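Local coordinates for spermidine N(1)-acetyltransferase (Thermoplasma acidophilum, PDB 3K9U), which transfers the acetyl group of acetyl-CoA to polyamines, protecting against their toxicity, and could also act in the negative control of sporulation, at residues I78-I83 and A87-L92; S136-N141 and F153-K158; C123-H128 and N141-E146. All coordinates share one frame; numbering follows the deposited sequence.

Contact 1 (I78-I83 and A87-L92). With ACO (acetyl coenzyme *a), chain G.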
loop_
_atom_site.group_PDB
_atom_site.type_symbol
_atom_site.label_atom_id
_atom_site.label_comp_id
_atom_site.label_asym_id
_atom_site.label_seq_id
_atom_site.Cartn_x
_atom_site.Cartn_y
_atom_site.Cartn_z
ATOM N N ILE A 78 -11.788 -7.863 11.149
ATOM C CA ILE A 78 -11.101 -8.097 12.394
ATOM C C ILE A 78 -11.857 -9.162 13.167
ATOM O O ILE A 78 -13.082 -9.224 13.093
ATOM C CB ILE A 78 -10.977 -6.789 13.217
ATOM C CG1 ILE A 78 -9.941 -6.962 14.333
ATOM C CG2 ILE A 78 -12.349 -6.352 13.753
ATOM C CD1 ILE A 78 -9.702 -5.700 15.237
ATOM N N GLU A 79 -11.124 -10.027 13.868
ATOM C CA GLU A 79 -11.708 -11.066 14.699
ATOM C C GLU A 79 -11.071 -11.018 16.083
ATOM O O GLU A 79 -9.859 -11.052 16.201
ATOM C CB GLU A 79 -11.505 -12.465 14.080
ATOM C CG GLU A 79 -12.230 -13.619 14.891
ATOM C CD GLU A 79 -12.086 -15.025 14.281
ATOM O OE1 GLU A 79 -10.937 -15.513 14.087
ATOM O OE2 GLU A 79 -13.135 -15.657 13.996
ATOM N N LEU A 80 -11.891 -10.942 17.120
ATOM C CA LEU A 80 -11.408 -11.081 18.498
ATOM C C LEU A 80 -12.272 -12.009 19.333
ATOM O O LEU A 80 -13.481 -12.008 19.171
ATOM C CB LEU A 80 -11.368 -9.731 19.209
ATOM C CG LEU A 80 -10.763 -8.556 18.474
ATOM C CD1 LEU A 80 -11.868 -7.799 17.790
ATOM C CD2 LEU A 80 -10.032 -7.689 19.495
ATOM N N LYS A 81 -11.648 -12.776 20.225
ATOM C CA LYS A 81 -12.348 -13.626 21.187
ATOM C C LYS A 81 -12.143 -13.117 22.612
ATOM O O LYS A 81 -11.022 -12.756 23.019
ATOM C CB LYS A 81 -11.856 -15.077 21.135
ATOM C CG LYS A 81 -12.829 -16.110 20.487
ATOM C CD LYS A 81 -12.378 -16.575 19.069
ATOM C CE LYS A 81 -13.460 -17.370 18.319
ATOM N NZ LYS A 81 -12.926 -18.515 17.471
ATOM N N ILE A 82 -13.225 -13.115 23.382
ATOM C CA ILE A 82 -13.129 -12.812 24.795
ATOM C C ILE A 82 -13.353 -14.070 25.575
ATOM O O ILE A 82 -14.377 -14.718 25.387
ATOM C CB ILE A 82 -14.172 -11.765 25.204
ATOM C CG1 ILE A 82 -13.831 -10.435 24.509
ATOM C CG2 ILE A 82 -14.314 -11.689 26.790
ATOM C CD1 ILE A 82 -15.011 -9.526 24.267
ATOM N N ILE A 83 -12.398 -14.397 26.453
ATOM C CA ILE A 83 -12.465 -15.544 27.362
ATOM C C ILE A 83 -11.965 -15.126 28.728
ATOM O O ILE A 83 -10.964 -14.427 28.834
ATOM C CB ILE A 83 -11.536 -16.690 26.928
ATOM C CG1 ILE A 83 -11.873 -17.183 25.531
ATOM C CG2 ILE A 83 -11.629 -17.866 27.920
ATOM C CD1 ILE A 83 -10.743 -17.956 24.906
ATOM N N ALA A 87 -9.264 -10.346 26.205
ATOM C CA ALA A 87 -9.466 -10.385 24.760
ATOM C C ALA A 87 -8.268 -11.008 24.034
ATOM O O ALA A 87 -7.116 -10.801 24.414
ATOM C CB ALA A 87 -9.725 -8.986 24.226
ATOM N N GLU A 88 -8.533 -11.763 22.982
ATOM C CA GLU A 88 -7.468 -12.140 22.067
ATOM C C GLU A 88 -7.822 -11.592 20.679
ATOM O O GLU A 88 -8.939 -11.795 20.175
ATOM C CB GLU A 88 -7.195 -13.646 22.037
ATOM C CG GLU A 88 -6.115 -13.937 20.971
ATOM C CD GLU A 88 -5.337 -15.243 21.098
ATOM O OE1 GLU A 88 -5.761 -16.176 21.786
ATOM O OE2 GLU A 88 -4.278 -15.321 20.449
ATOM N N LEU A 89 -6.891 -10.835 20.110
ATOM C CA LEU A 89 -7.035 -10.320 18.763
ATOM C C LEU A 89 -6.484 -11.396 17.835
ATOM O O LEU A 89 -5.277 -11.635 17.782
ATOM C CB LEU A 89 -6.278 -8.996 18.604
ATOM C CG LEU A 89 -6.662 -8.128 17.389
ATOM C CD1 LEU A 89 -5.988 -6.727 17.458
ATOM C CD2 LEU A 89 -6.300 -8.825 16.075
ATOM N N LEU A 90 -7.368 -12.099 17.151
ATOM C CA LEU A 90 -6.952 -13.278 16.398
ATOM C C LEU A 90 -6.551 -12.928 14.999
ATOM O O LEU A 90 -5.705 -13.579 14.441
ATOM C CB LEU A 90 -8.068 -14.325 16.315
ATOM C CG LEU A 90 -8.538 -14.920 17.639
ATOM C CD1 LEU A 90 -9.868 -15.671 17.396
ATOM C CD2 LEU A 90 -7.466 -15.835 18.272
ATOM N N ARG A 91 -7.171 -11.900 14.437
ATOM C CA ARG A 91 -7.177 -11.697 12.987
ATOM C C ARG A 91 -7.448 -10.229 12.627
ATOM O O ARG A 91 -8.436 -9.658 13.088
ATOM C CB ARG A 91 -8.307 -12.573 12.423
ATOM C CG ARG A 91 -7.938 -13.440 11.282
ATOM C CD ARG A 91 -8.380 -14.889 11.415
ATOM N NE ARG A 91 -9.796 -15.191 11.678
ATOM C CZ ARG A 91 -10.626 -15.880 10.875
ATOM N NH1 ARG A 91 -11.854 -16.167 11.298
ATOM N NH2 ARG A 91 -10.278 -16.273 9.644
ATOM N N LEU A 92 -6.601 -9.642 11.783
ATOM C CA LEU A 92 -6.843 -8.300 11.252
ATOM C C LEU A 92 -6.129 -8.118 9.940
ATOM O O LEU A 92 -4.900 -8.032 9.903
ATOM C CB LEU A 92 -6.362 -7.232 12.242
ATOM C CG LEU A 92 -6.428 -5.764 11.857
ATOM C CD1 LEU A 92 -7.810 -5.425 11.468
ATOM C CD2 LEU A 92 -5.979 -4.890 13.023
HETATM N N1A ACO G . 3.462 -0.446 4.291
HETATM C C2A ACO G . 4.229 -0.382 5.406
HETATM N N3A ACO G . 3.712 -0.138 6.625
HETATM C C4A ACO G . 2.389 0.018 6.810
HETATM C C5A ACO G . 1.534 -0.052 5.627
HETATM C C6A ACO G . 2.150 -0.314 4.317
HETATM N N6A ACO G . 1.418 -0.383 3.177
HETATM N N7A ACO G . 0.296 0.139 6.045
HETATM C C8A ACO G . 0.347 0.330 7.373
HETATM N N9A ACO G . 1.595 0.237 7.852
HETATM C C1B ACO G . 1.958 0.433 9.293
HETATM C C2B ACO G . 3.017 1.509 9.543
HETATM O O2B ACO G . 3.743 1.267 10.777
HETATM C C3B ACO G . 2.226 2.777 9.678
HETATM O O3B ACO G . 2.937 3.769 10.442
HETATM P P3B ACO G . 3.803 4.868 9.598
HETATM O O7A ACO G . 2.756 5.794 9.125
HETATM O O8A ACO G . 4.479 4.056 8.500
HETATM O O9A ACO G . 4.731 5.372 10.690
HETATM C C4B ACO G . 0.906 2.316 10.268
HETATM O O4B ACO G . 0.823 0.905 10.023
HETATM C C5B ACO G . -0.302 3.001 9.665
HETATM O O5B ACO G . -1.454 2.882 10.513
HETATM P P1A ACO G . -2.912 2.574 9.900
HETATM O O1A ACO G . -3.152 3.424 8.660
HETATM O O2A ACO G . -3.937 2.611 11.002
HETATM O O3A ACO G . -2.666 1.032 9.450
HETATM P P2A ACO G . -3.684 0.216 8.481
HETATM O O4A ACO G . -2.892 -0.126 7.240
HETATM O O5A ACO G . -5.030 0.924 8.387
HETATM O O6A ACO G . -3.925 -1.121 9.304
HETATM C CBP ACO G . -2.897 -3.274 9.259
HETATM C CCP ACO G . -2.842 -1.873 9.840
HETATM C CDP ACO G . -1.801 -4.121 9.875
HETATM C CEP ACO G . -4.249 -3.863 9.652
HETATM C CAP ACO G . -2.774 -3.233 7.718
HETATM O OAP ACO G . -1.589 -2.545 7.295
HETATM C C9P ACO G . -2.792 -4.592 7.076
HETATM O O9P ACO G . -3.857 -5.149 6.879
HETATM N N8P ACO G . -1.626 -5.120 6.787
HETATM C C7P ACO G . -1.447 -6.447 6.241
HETATM C C6P ACO G . -1.972 -7.577 7.113
HETATM C C5P ACO G . -1.372 -7.645 8.502
HETATM O O5P ACO G . -0.177 -7.498 8.709
HETATM N N4P ACO G . -2.225 -7.931 9.489
HETATM C C3P ACO G . -1.776 -8.157 10.861
HETATM C C2P ACO G . -1.514 -9.640 11.081
HETATM S S1P ACO G . -1.239 -10.031 12.783
HETATM C C ACO G . -2.760 -10.513 13.346
HETATM O O ACO G . -3.674 -10.623 12.537
HETATM C CH3 ACO G . -2.985 -10.836 14.811
#
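Ile78 and Leu92 face each other as an antiparallel non-hydrogen-bonded pair. The CD1 methyl of Leu92 fits against Ile78 CB and CG1, each 3.9 Å away. Next along this face, the CD2 methyl of Leu80 fits against Leu89, 4.0 Å from its CG. Leu107, Ala111 and Met115 of helix 103-118 touch this row. The two strands form a hairpin with a classic beta bulge, since Leu90 and Arg91 both face Glu79. Leu90 N hydrogen-bonds to Glu79 O at 2.9 Å; Arg91 N does so weakly. A bulge in this strand is a GNAT hallmark that opens the acetyl-CoA site. Here Leu92 O accepts a hydrogen bond from cofactor N4P at 2.7 Å. On the other face, Glu79 keeps CG anti to its backbone N (chi1 -175°) and runs out across Arg91, the two flat groups turned 47° apart. In this salt bridge Arg91 NE meets Glu79 OE1 at 2.7 Å and Arg91 NH1 meets Glu79 OE2 at 3.0 Å, both from above the carboxylate plane. A leucine in place of Glu79 would probably leave Arg91 NE without its mate and the guanidinium freer to turn, though Glu53 and Tyr45 still hold NH1 and NH2.

Contact 2 (S136-N141 and F153-K158); sequences SFYYKN and FIMEKK. With ACO (acetyl coenzyme *a), chain G.
Tyr138 of helix 132-139 stands over Met155 of strand 152-158, with their CA atoms 8.3 Å apart. This is the helix-on-sheet packing of the C-terminal half of the GNAT fold, and the helix also lines the acetyl-CoA pocket. Met155 points toward the helix. Its sulfur meets the base of the tyrosine, SD to Tyr138 CB at 3.8 Å. The same sulfur makes an oblique Met-aromatic contact with the Tyr138 ring, 62° off the ring normal. Met155 bends at its last torsion (chi3 79°), which brings CE close to both Tyr138 CB and the backbone N of Tyr139. The Tyr138 ring itself leads away from the strand to the cofactor. Its edge meets S1P nearly in plane, and its OH lies 3.3 Å from the acetyl carbon C. Tyr138 is probably the catalytic proton donor, as in related enzymes. Phe137 lies between two groups. Cofactor atom CCP sits over one face, and Asn141 ND2 over the opposite face, both offset toward the rim. That ND2 also donates a hydrogen bond to Phe137 O at 2.8 Å, with the acceptor near the amide plane, while Asn141 OD1 is hydrogen-bonded to Lys105. The bond and Lys105 together would hold the amide against rotation. Ser136 OG accepts a hydrogen bond from the ribose hydroxyl O2B at 2.8 Å. Lys140 NZ hydrogen-bonds to O2B, to O3B and to the phosphate oxygen O9A. Farther along the strand, Lys157 runs fully extended, with a salt bridge to Glu112. Its NZ donates to the main-chain Asn141 O at 2.7 Å, tilted 32° from the carbonyl plane.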
loop_
_atom_site.group_PDB
_atom_site.type_symbol
_atom_site.label_atom_id
_atom_site.label_comp_id
_atom_site.label_asym_id
_atom_site.label_seq_id
_atom_site.Cartn_x
_atom_site.Cartn_y
_atom_site.Cartn_z
ATOM N N SER A 136 4.587 -3.122 13.566
ATOM C CA SER A 136 4.747 -1.673 13.792
ATOM C C SER A 136 3.391 -1.009 13.952
ATOM O O SER A 136 3.259 -0.090 14.706
ATOM C CB SER A 136 5.573 -1.028 12.678
ATOM O OG SER A 136 4.942 -1.140 11.425
ATOM N N PHE A 137 2.362 -1.520 13.275
ATOM C CA PHE A 137 1.022 -0.989 13.478
ATOM C C PHE A 137 0.558 -1.166 14.930
ATOM O O PHE A 137 -0.022 -0.255 15.518
ATOM C CB PHE A 137 0.022 -1.625 12.516
ATOM C CG PHE A 137 -1.428 -1.418 12.919
ATOM C CD1 PHE A 137 -2.114 -2.416 13.624
ATOM C CD2 PHE A 137 -2.094 -0.228 12.601
ATOM C CE1 PHE A 137 -3.454 -2.245 14.006
ATOM C CE2 PHE A 137 -3.452 -0.040 12.954
ATOM C CZ PHE A 137 -4.137 -1.057 13.672
ATOM N N TYR A 138 0.835 -2.325 15.503
ATOM C CA TYR A 138 0.439 -2.602 16.885
ATOM C C TYR A 138 1.211 -1.806 17.908
ATOM O O TYR A 138 0.609 -1.341 18.883
ATOM C CB TYR A 138 0.583 -4.078 17.207
ATOM C CG TYR A 138 -0.385 -4.934 16.455
ATOM C CD1 TYR A 138 -1.755 -4.665 16.472
ATOM C CD2 TYR A 138 0.060 -6.032 15.726
ATOM C CE1 TYR A 138 -2.628 -5.460 15.762
ATOM C CE2 TYR A 138 -0.801 -6.811 15.013
ATOM C CZ TYR A 138 -2.129 -6.542 15.039
ATOM O OH TYR A 138 -2.960 -7.375 14.341
ATOM N N TYR A 139 2.525 -1.643 17.714
ATOM C CA TYR A 139 3.286 -0.844 18.672
ATOM C C TYR A 139 2.871 0.612 18.613
ATOM O O TYR A 139 2.976 1.303 19.615
ATOM C CB TYR A 139 4.823 -1.080 18.667
ATOM C CG TYR A 139 5.749 -0.484 17.567
ATOM C CD1 TYR A 139 6.534 -1.335 16.758
ATOM C CD2 TYR A 139 5.933 0.900 17.412
ATOM C CE1 TYR A 139 7.429 -0.821 15.768
ATOM C CE2 TYR A 139 6.841 1.417 16.424
ATOM C CZ TYR A 139 7.559 0.540 15.599
ATOM O OH TYR A 139 8.452 1.013 14.637
ATOM N N LYS A 140 2.361 1.059 17.462
ATOM C CA LYS A 140 1.864 2.425 17.326
ATOM C C LYS A 140 0.433 2.569 17.866
ATOM O O LYS A 140 -0.081 3.661 17.944
ATOM C CB LYS A 140 1.932 2.868 15.868
ATOM C CG LYS A 140 3.363 3.232 15.415
ATOM C CD LYS A 140 3.525 3.058 13.908
ATOM C CE LYS A 140 5.030 3.032 13.521
ATOM N NZ LYS A 140 5.256 2.938 12.014
ATOM N N ASN A 141 -0.207 1.465 18.222
ATOM C CA ASN A 141 -1.514 1.498 18.839
ATOM C C ASN A 141 -1.507 0.958 20.267
ATOM O O ASN A 141 -2.510 0.411 20.741
ATOM C CB ASN A 141 -2.501 0.757 17.948
ATOM C CG ASN A 141 -2.902 1.582 16.770
ATOM O OD1 ASN A 141 -3.747 2.455 16.894
ATOM N ND2 ASN A 141 -2.235 1.386 15.640
ATOM N N PHE A 153 5.869 -12.952 17.935
ATOM C CA PHE A 153 5.922 -12.148 19.139
ATOM C C PHE A 153 4.534 -12.099 19.777
ATOM O O PHE A 153 3.527 -11.878 19.093
ATOM C CB PHE A 153 6.297 -10.700 18.802
ATOM C CG PHE A 153 7.720 -10.479 18.441
ATOM C CD1 PHE A 153 8.039 -9.563 17.455
ATOM C CD2 PHE A 153 8.738 -11.110 19.105
ATOM C CE1 PHE A 153 9.358 -9.309 17.115
ATOM C CE2 PHE A 153 10.045 -10.883 18.756
ATOM C CZ PHE A 153 10.351 -9.979 17.757
ATOM N N ILE A 154 4.494 -12.213 21.092
ATOM C CA ILE A 154 3.246 -12.095 21.819
ATOM C C ILE A 154 3.167 -10.650 22.321
ATOM O O ILE A 154 4.076 -10.185 23.004
ATOM C CB ILE A 154 3.184 -13.099 23.015
ATOM C CG1 ILE A 154 3.203 -14.544 22.509
ATOM C CG2 ILE A 154 1.939 -12.849 23.892
ATOM C CD1 ILE A 154 3.420 -15.595 23.609
ATOM N N MET A 155 2.108 -9.933 21.965
ATOM C CA MET A 155 1.960 -8.553 22.414
ATOM C C MET A 155 0.728 -8.383 23.288
ATOM O O MET A 155 -0.241 -9.109 23.142
ATOM C CB MET A 155 1.889 -7.592 21.226
ATOM C CG MET A 155 3.053 -7.719 20.275
ATOM S SD MET A 155 2.974 -6.586 18.871
ATOM C CE MET A 155 3.545 -5.035 19.610
ATOM N N GLU A 156 0.791 -7.414 24.191
ATOM C CA GLU A 156 -0.287 -7.104 25.099
ATOM C C GLU A 156 -0.489 -5.617 25.198
ATOM O O GLU A 156 0.456 -4.842 25.106
ATOM C CB GLU A 156 -0.041 -7.695 26.517
ATOM C CG GLU A 156 0.075 -9.234 26.513
ATOM C CD GLU A 156 0.257 -9.890 27.907
ATOM O OE1 GLU A 156 -0.202 -9.341 28.948
ATOM O OE2 GLU A 156 0.873 -10.982 27.934
ATOM N N LYS A 157 -1.745 -5.252 25.431
ATOM C CA LYS A 157 -2.147 -3.897 25.744
ATOM C C LYS A 157 -3.128 -3.972 26.882
ATOM O O LYS A 157 -4.055 -4.805 26.853
ATOM C CB LYS A 157 -2.855 -3.282 24.543
ATOM C CG LYS A 157 -3.317 -1.807 24.720
ATOM C CD LYS A 157 -3.980 -1.305 23.402
ATOM C CE LYS A 157 -4.385 0.152 23.481
ATOM N NZ LYS A 157 -4.857 0.649 22.145
ATOM N N LYS A 158 -2.952 -3.073 27.844
ATOM C CA LYS A 158 -3.767 -2.969 29.041
ATOM C C LYS A 158 -4.749 -1.797 28.930
ATOM O O LYS A 158 -4.439 -0.779 28.331
ATOM C CB LYS A 158 -2.851 -2.707 30.236
ATOM C CG LYS A 158 -1.815 -3.803 30.498
ATOM C CD LYS A 158 -2.414 -4.941 31.327
ATOM C CE LYS A 158 -2.408 -4.622 32.826
ATOM N NZ LYS A 158 -3.376 -5.489 33.581
HETATM N N1A ACO G . 3.462 -0.446 4.291
HETATM C C2A ACO G . 4.229 -0.382 5.406
HETATM N N3A ACO G . 3.712 -0.138 6.625
HETATM C C4A ACO G . 2.389 0.018 6.810
HETATM C C5A ACO G . 1.534 -0.052 5.627
HETATM C C6A ACO G . 2.150 -0.314 4.317
HETATM N N6A ACO G . 1.418 -0.383 3.177
HETATM N N7A ACO G . 0.296 0.139 6.045
HETATM C C8A ACO G . 0.347 0.330 7.373
HETATM N N9A ACO G . 1.595 0.237 7.852
HETATM C C1B ACO G . 1.958 0.433 9.293
HETATM C C2B ACO G . 3.017 1.509 9.543
HETATM O O2B ACO G . 3.743 1.267 10.777
HETATM C C3B ACO G . 2.226 2.777 9.678
HETATM O O3B ACO G . 2.937 3.769 10.442
HETATM P P3B ACO G . 3.803 4.868 9.598
HETATM O O7A ACO G . 2.756 5.794 9.125
HETATM O O8A ACO G . 4.479 4.056 8.500
HETATM O O9A ACO G . 4.731 5.372 10.690
HETATM C C4B ACO G . 0.906 2.316 10.268
HETATM O O4B ACO G . 0.823 0.905 10.023
HETATM C C5B ACO G . -0.302 3.001 9.665
HETATM O O5B ACO G . -1.454 2.882 10.513
HETATM P P1A ACO G . -2.912 2.574 9.900
HETATM O O1A ACO G . -3.152 3.424 8.660
HETATM O O2A ACO G . -3.937 2.611 11.002
HETATM O O3A ACO G . -2.666 1.032 9.450
HETATM P P2A ACO G . -3.684 0.216 8.481
HETATM O O4A ACO G . -2.892 -0.126 7.240
HETATM O O5A ACO G . -5.030 0.924 8.387
HETATM O O6A ACO G . -3.925 -1.121 9.304
HETATM C CBP ACO G . -2.897 -3.274 9.259
HETATM C CCP ACO G . -2.842 -1.873 9.840
HETATM C CDP ACO G . -1.801 -4.121 9.875
HETATM C CEP ACO G . -4.249 -3.863 9.652
HETATM C CAP ACO G . -2.774 -3.233 7.718
HETATM O OAP ACO G . -1.589 -2.545 7.295
HETATM C C9P ACO G . -2.792 -4.592 7.076
HETATM O O9P ACO G . -3.857 -5.149 6.879
HETATM N N8P ACO G . -1.626 -5.120 6.787
HETATM C C7P ACO G . -1.447 -6.447 6.241
HETATM C C6P ACO G . -1.972 -7.577 7.113
HETATM C C5P ACO G . -1.372 -7.645 8.502
HETATM O O5P ACO G . -0.177 -7.498 8.709
HETATM N N4P ACO G . -2.225 -7.931 9.489
HETATM C C3P ACO G . -1.776 -8.157 10.861
HETATM C C2P ACO G . -1.514 -9.640 11.081
HETATM S S1P ACO G . -1.239 -10.031 12.783
HETATM C C ACO G . -2.760 -10.513 13.346
HETATM O O ACO G . -3.674 -10.623 12.537
HETATM C CH3 ACO G . -2.985 -10.836 14.811
#

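Contact 3 (C123-H128 and N141-E146); sequences CRLYVH and NGFKVE
Phe143 and Leu125 form a buried CH-pi contact between the loop residue just ahead of strand 144-149 and strand 122-128, on the helix 132-139 side of the GNAT sheet. The CD2 methyl of Leu125 lies over one face of the Phe143 ring, 3.6 Å from its centroid and 21° off the ring normal. It is offset toward the rim, and its nearest ring atom is Phe143 CE2 at 3.4 Å. Leu125 holds CG between its backbone N and carbonyl carbon (chi1 67°), and from there the branch reaches the ring. Cys123 makes a sulfur-aromatic contact at the edge of the same ring, 88° off the normal, with SG to Phe143 CZ at 4.0 Å. The backbone carbonyl of Cys123 also comes near, with O to Phe143 CE2 at 3.6 Å. Face and edge are thus covered by two residues from one strand. Gly142, just before the phenylalanine, may by similarity have a role in acetylation of the polyamine. In the sheet, strand 152-158 lies between strands 122-128 and 144-149, and its Met155 and Lys157 touch Phe143. From helix 132-139, Tyr138 meets the Phe143 ring edge-to-face and also touches Leu125.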
loop_
_atom_site.group_PDB
_atom_site.type_symbol
_atom_site.label_atom_id
_atom_site.label_comp_id
_atom_site.label_asym_id
_atom_site.label_seq_id
_atom_site.Cartn_x
_atom_site.Cartn_y
_atom_site.Cartn_z
ATOM N N CYS A 123 -5.850 -7.099 26.246
ATOM C CA CYS A 123 -5.948 -7.698 24.933
ATOM C C CYS A 123 -4.597 -8.240 24.527
ATOM O O CYS A 123 -3.605 -7.527 24.613
ATOM C CB CYS A 123 -6.399 -6.654 23.915
ATOM S SG CYS A 123 -6.650 -7.358 22.258
ATOM N N ARG A 124 -4.537 -9.494 24.084
ATOM C CA ARG A 124 -3.277 -10.055 23.596
ATOM C C ARG A 124 -3.377 -10.465 22.157
ATOM O O ARG A 124 -4.469 -10.618 21.623
ATOM C CB ARG A 124 -2.785 -11.227 24.468
ATOM C CG ARG A 124 -3.786 -12.330 24.724
ATOM C CD ARG A 124 -3.396 -13.233 25.916
ATOM N NE ARG A 124 -2.698 -14.434 25.459
ATOM C CZ ARG A 124 -1.380 -14.621 25.505
ATOM N NH1 ARG A 124 -0.576 -13.686 26.020
ATOM N NH2 ARG A 124 -0.862 -15.762 25.037
ATOM N N LEU A 125 -2.228 -10.617 21.513
ATOM C CA LEU A 125 -2.194 -11.021 20.125
ATOM C C LEU A 125 -0.862 -11.668 19.781
ATOM O O LEU A 125 0.140 -11.424 20.456
ATOM C CB LEU A 125 -2.466 -9.816 19.226
ATOM C CG LEU A 125 -1.426 -8.678 19.184
ATOM C CD1 LEU A 125 -0.270 -8.996 18.194
ATOM C CD2 LEU A 125 -2.052 -7.332 18.859
ATOM N N TYR A 126 -0.863 -12.498 18.731
ATOM C CA TYR A 126 0.362 -13.039 18.167
ATOM C C TYR A 126 0.559 -12.392 16.789
ATOM O O TYR A 126 -0.356 -12.340 15.983
ATOM C CB TYR A 126 0.260 -14.573 18.001
ATOM C CG TYR A 126 0.133 -15.381 19.296
ATOM C CD1 TYR A 126 1.059 -16.371 19.628
ATOM C CD2 TYR A 126 -0.918 -15.164 20.163
ATOM C CE1 TYR A 126 0.940 -17.129 20.819
ATOM C CE2 TYR A 126 -1.055 -15.906 21.334
ATOM C CZ TYR A 126 -0.122 -16.876 21.673
ATOM O OH TYR A 126 -0.301 -17.562 22.861
ATOM N N VAL A 127 1.760 -11.889 16.536
ATOM C CA VAL A 127 2.149 -11.379 15.233
ATOM C C VAL A 127 3.513 -12.004 14.868
ATOM O O VAL A 127 4.412 -12.176 15.738
ATOM C CB VAL A 127 2.241 -9.841 15.251
ATOM C CG1 VAL A 127 3.193 -9.358 16.333
ATOM C CG2 VAL A 127 2.647 -9.263 13.853
ATOM N N HIS A 128 3.658 -12.389 13.616
ATOM C CA HIS A 128 4.936 -12.928 13.126
ATOM C C HIS A 128 6.006 -11.817 13.220
ATOM O O HIS A 128 5.773 -10.686 12.823
ATOM C CB HIS A 128 4.808 -13.395 11.670
ATOM C CG HIS A 128 5.921 -14.294 11.214
ATOM N ND1 HIS A 128 7.206 -13.848 11.020
ATOM C CD2 HIS A 128 5.928 -15.610 10.881
ATOM C CE1 HIS A 128 7.968 -14.847 10.614
ATOM N NE2 HIS A 128 7.217 -15.930 10.526
ATOM N N ASN A 141 -0.207 1.465 18.222
ATOM C CA ASN A 141 -1.514 1.498 18.839
ATOM C C ASN A 141 -1.507 0.958 20.267
ATOM O O ASN A 141 -2.510 0.411 20.741
ATOM C CB ASN A 141 -2.501 0.757 17.948
ATOM C CG ASN A 141 -2.902 1.582 16.770
ATOM O OD1 ASN A 141 -3.747 2.455 16.894
ATOM N ND2 ASN A 141 -2.235 1.386 15.640
ATOM N N GLY A 142 -0.373 1.127 20.950
ATOM C CA GLY A 142 -0.270 0.863 22.389
ATOM C C GLY A 142 0.076 -0.573 22.799
ATOM O O GLY A 142 0.131 -0.860 23.988
ATOM N N PHE A 143 0.306 -1.481 21.849
ATOM C CA PHE A 143 0.692 -2.851 22.200
ATOM C C PHE A 143 2.190 -2.913 22.488
ATOM O O PHE A 143 2.993 -2.248 21.802
ATOM C CB PHE A 143 0.326 -3.855 21.100
ATOM C CG PHE A 143 -1.149 -4.170 21.029
ATOM C CD1 PHE A 143 -2.020 -3.338 20.319
ATOM C CD2 PHE A 143 -1.675 -5.309 21.660
ATOM C CE1 PHE A 143 -3.389 -3.623 20.247
ATOM C CE2 PHE A 143 -3.040 -5.603 21.573
ATOM C CZ PHE A 143 -3.893 -4.747 20.882
ATOM N N LYS A 144 2.533 -3.730 23.486
ATOM C CA LYS A 144 3.912 -3.980 23.933
ATOM C C LYS A 144 4.249 -5.452 23.800
ATOM O O LYS A 144 3.363 -6.294 23.986
ATOM C CB LYS A 144 4.056 -3.616 25.375
ATOM C CG LYS A 144 3.515 -2.267 25.721
ATOM C CD LYS A 144 4.351 -1.172 25.104
ATOM C CE LYS A 144 4.002 0.164 25.759
ATOM N NZ LYS A 144 4.005 0.040 27.267
ATOM N N VAL A 145 5.499 -5.762 23.473
ATOM C CA VAL A 145 5.936 -7.151 23.367
ATOM C C VAL A 145 6.245 -7.691 24.765
ATOM O O VAL A 145 6.961 -7.073 25.549
ATOM C CB VAL A 145 7.183 -7.333 22.448
ATOM C CG1 VAL A 145 7.778 -8.752 22.595
ATOM C CG2 VAL A 145 6.816 -7.101 21.002
ATOM N N GLU A 146 5.675 -8.844 25.075
ATOM C CA GLU A 146 5.863 -9.466 26.381
ATOM C C GLU A 146 6.626 -10.752 26.285
ATOM O O GLU A 146 7.172 -11.191 27.274
ATOM C CB GLU A 146 4.502 -9.768 27.026
ATOM C CG GLU A 146 3.664 -8.529 27.321
ATOM C CD GLU A 146 4.250 -7.652 28.415
ATOM O OE1 GLU A 146 5.018 -8.173 29.267
ATOM O OE2 GLU A 146 3.931 -6.435 28.417
#

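How the contacts relate
Contacts 1 and 2 both touch acetyl-CoA. Their centres are about 13 Å apart. They also meet directly, with Leu92 CD2 at 3.8 Å from Phe137 CE1 and Leu89 CD1 at 4.0 Å from Tyr138 CE1. Contact 3 joins contact 1 through the sheet, because strands 86-94 and 122-128 are neighbours. Leu89 N lies 2.9 Å from Arg124 O, a probable hydrogen bond. Contacts 2 and 3 almost coincide, with centres about 3 Å apart, and they share Asn141. Phe153 N lies 2.7 Å from Val127 O, which probably ties their strands. In contact 3, the side chain of Leu125 is about 4 Å from that of Tyr138, the probable proton donor, and about 5 Å from the bound acetyl-CoA.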